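Local atomic coordinates of laccase (Uncultured bacterium, PDB entry 4F7K), a protein that probably oxidises phenolic substrates and reduces dioxygen to water, as an extracellular laccase of the multicopper oxidase family. Residues Ile137-Ile142 with Arg195-Glu200. Sequence-based numbering, arbitrary orientation. Where two conformers were deposited one is given.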
loop_
_atom_site.group_PDB
_atom_site.type_symbol
_atom_site.label_atom_id
_atom_site.label_comp_id
_atom_site.label_asym_id
_atom_site.label_seq_id
_atom_site.Cartn_x
_atom_site.Cartn_y
_atom_site.Cartn_z
ATOM N N ILE A 137 1.198 3.070 8.186
ATOM C CA ILE A 137 0.246 3.804 8.996
ATOM C C ILE A 137 -1.067 3.038 9.021
ATOM O O ILE A 137 -1.575 2.627 7.984
ATOM C CB ILE A 137 0.058 5.252 8.487
ATOM C CG1 ILE A 137 1.424 5.952 8.403
ATOM C CG2 ILE A 137 -0.897 6.031 9.392
ATOM C CD1 ILE A 137 1.395 7.385 7.798
ATOM N N ASP A 138 -1.586 2.800 10.221
ATOM C CA ASP A 138 -2.824 2.019 10.370
ATOM C C ASP A 138 -3.596 2.666 11.522
ATOM O O ASP A 138 -3.039 3.417 12.325
ATOM C CB ASP A 138 -2.443 0.557 10.686
ATOM C CG ASP A 138 -3.521 -0.470 10.313
ATOM O OD1 ASP A 138 -4.640 -0.062 9.873
ATOM O OD2 ASP A 138 -3.201 -1.709 10.480
ATOM N N ASP A 139 -4.891 2.433 11.605
ATOM C CA ASP A 139 -5.546 2.800 12.856
ATOM C C ASP A 139 -6.270 1.636 13.492
ATOM O O ASP A 139 -6.399 0.573 12.887
ATOM C CB ASP A 139 -6.415 4.026 12.689
ATOM C CG ASP A 139 -7.718 3.701 12.127
ATOM O OD1 ASP A 139 -7.714 2.878 11.178
ATOM O OD2 ASP A 139 -8.714 4.240 12.656
ATOM N N TRP A 140 -6.668 1.784 14.748
ATOM C CA TRP A 140 -7.146 0.613 15.475
ATOM C C TRP A 140 -8.195 1.023 16.505
ATOM O O TRP A 140 -8.123 2.097 17.079
ATOM C CB TRP A 140 -6.035 -0.118 16.257
ATOM C CG TRP A 140 -4.952 -0.823 15.511
ATOM C CD1 TRP A 140 -4.879 -2.149 15.178
ATOM C CD2 TRP A 140 -3.724 -0.236 15.096
ATOM N NE1 TRP A 140 -3.678 -2.408 14.517
ATOM C CE2 TRP A 140 -2.962 -1.238 14.465
ATOM C CE3 TRP A 140 -3.203 1.055 15.195
ATOM C CZ2 TRP A 140 -1.715 -0.992 13.952
ATOM C CZ3 TRP A 140 -1.979 1.301 14.696
ATOM C CH2 TRP A 140 -1.237 0.296 14.057
ATOM N N ARG A 141 -9.147 0.141 16.729
ATOM C CA ARG A 141 -10.084 0.302 17.833
ATOM C C ARG A 141 -9.716 -0.815 18.773
ATOM O O ARG A 141 -9.923 -1.992 18.475
ATOM C CB ARG A 141 -11.517 0.204 17.325
ATOM N N ILE A 142 -9.077 -0.442 19.872
ATOM C CA ILE A 142 -8.530 -1.422 20.844
ATOM C C ILE A 142 -9.187 -1.227 22.208
ATOM O O ILE A 142 -9.259 -0.099 22.679
ATOM C CB ILE A 142 -6.991 -1.260 21.046
ATOM C CG1 ILE A 142 -6.270 -1.097 19.733
ATOM C CG2 ILE A 142 -6.393 -2.461 21.739
ATOM C CD1 ILE A 142 -4.713 -1.017 19.872
ATOM N N ARG A 195 -9.592 4.167 6.374
ATOM C CA ARG A 195 -9.207 5.525 6.788
ATOM C C ARG A 195 -8.302 6.186 5.761
ATOM O O ARG A 195 -7.361 5.540 5.285
ATOM C CB ARG A 195 -8.452 5.477 8.126
ATOM C CG ARG A 195 -9.320 5.016 9.326
ATOM C CD ARG A 195 -10.501 5.966 9.528
ATOM N NE ARG A 195 -11.307 5.621 10.706
ATOM C CZ ARG A 195 -12.550 6.052 10.877
ATOM N NH1 ARG A 195 -13.076 6.830 9.956
ATOM N NH2 ARG A 195 -13.263 5.705 11.943
ATOM N N ILE A 196 -8.563 7.448 5.451
ATOM C CA ILE A 196 -7.683 8.229 4.609
ATOM C C ILE A 196 -6.846 9.086 5.553
ATOM O O ILE A 196 -7.396 9.769 6.418
ATOM C CB ILE A 196 -8.471 9.168 3.665
ATOM C CG1 ILE A 196 -9.352 8.376 2.699
ATOM C CG2 ILE A 196 -7.523 10.047 2.876
ATOM C CD1 ILE A 196 -10.663 9.122 2.394
ATOM N N PHE A 197 -5.539 9.083 5.342
ATOM C CA PHE A 197 -4.608 9.803 6.184
ATOM C C PHE A 197 -3.917 10.934 5.406
ATOM O O PHE A 197 -3.103 10.665 4.500
ATOM C CB PHE A 197 -3.534 8.829 6.697
ATOM C CG PHE A 197 -4.031 7.864 7.755
ATOM C CD1 PHE A 197 -4.448 8.335 8.995
ATOM C CD2 PHE A 197 -4.044 6.494 7.516
ATOM C CE1 PHE A 197 -4.920 7.458 9.974
ATOM C CE2 PHE A 197 -4.494 5.583 8.496
ATOM C CZ PHE A 197 -4.932 6.074 9.737
ATOM N N PRO A 198 -4.229 12.202 5.755
ATOM C CA PRO A 198 -3.269 13.242 5.395
ATOM C C PRO A 198 -2.055 13.025 6.258
ATOM O O PRO A 198 -2.195 12.691 7.447
ATOM C CB PRO A 198 -3.944 14.554 5.815
ATOM C CG PRO A 198 -5.209 14.194 6.551
ATOM C CD PRO A 198 -5.286 12.677 6.667
ATOM N N VAL A 199 -0.867 13.156 5.682
ATOM C CA VAL A 199 0.342 12.953 6.457
ATOM C C VAL A 199 1.288 14.130 6.291
ATOM O O VAL A 199 1.815 14.353 5.199
ATOM C CB VAL A 199 1.097 11.674 6.071
ATOM C CG1 VAL A 199 2.270 11.464 7.031
ATOM C CG2 VAL A 199 0.147 10.446 6.087
ATOM N N GLU A 200 1.515 14.847 7.387
ATOM C CA GLU A 200 2.517 15.920 7.420
ATOM C C GLU A 200 3.835 15.411 7.998
ATOM O O GLU A 200 3.865 14.796 9.080
ATOM C CB GLU A 200 2.018 17.098 8.237
ATOM C CG GLU A 200 0.948 17.904 7.553
ATOM C CD GLU A 200 1.377 18.467 6.182
ATOM O OE1 GLU A 200 2.571 18.813 5.997
ATOM O OE2 GLU A 200 0.504 18.571 5.283
#
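In the conformer given for Arg-195, its NE is 3.5 Å from Asp-139 OD2, a loose salt bridge. OD2 comes in at the guanidinium edge, near its plane, but the carboxylate is turned 71° against it. The side chains cross at about a right angle. In the same conformer the aliphatic part of the arginine is also in contact, with Arg-195 CG 3.3 Å from Asp-139 OD1. Elsewhere, Arg-195 NH2 makes a weak hydrogen bond to Arg-163 O. Phe-197 carries the apolar half of the contact. Ile-137 CG2 sits over one face of its ring, 3.8 Å from the centroid, in a CH-pi contact. This methyl is anti to the backbone N of Ile-137, while CG1 lies beside that N (chi1 -54°) and leads to CD1. Ile-137 CD1 meets Val-199 CG2 tip to tip at 3.7 Å. At the ring edge, in plane, Asp-139 CB is 3.9 Å from Phe-197 CZ. With alanine at Phe-197, the Ile-137 methyl is likely to lose its ring face, and a gap would probably open beside Asp-139 CB. No hydrogen bond joins the two segments; side chains carry most of the contact. The apolar part packs two sheets of a cupredoxin-like beta-sandwich domain together, and Arg-195 adds to it from the loop before strand 197-202. Strand 131-140 pairs with strands 167-173 and 183-190; strand 197-202 lies in the facing sheet, between strands 226-227 and 245-249.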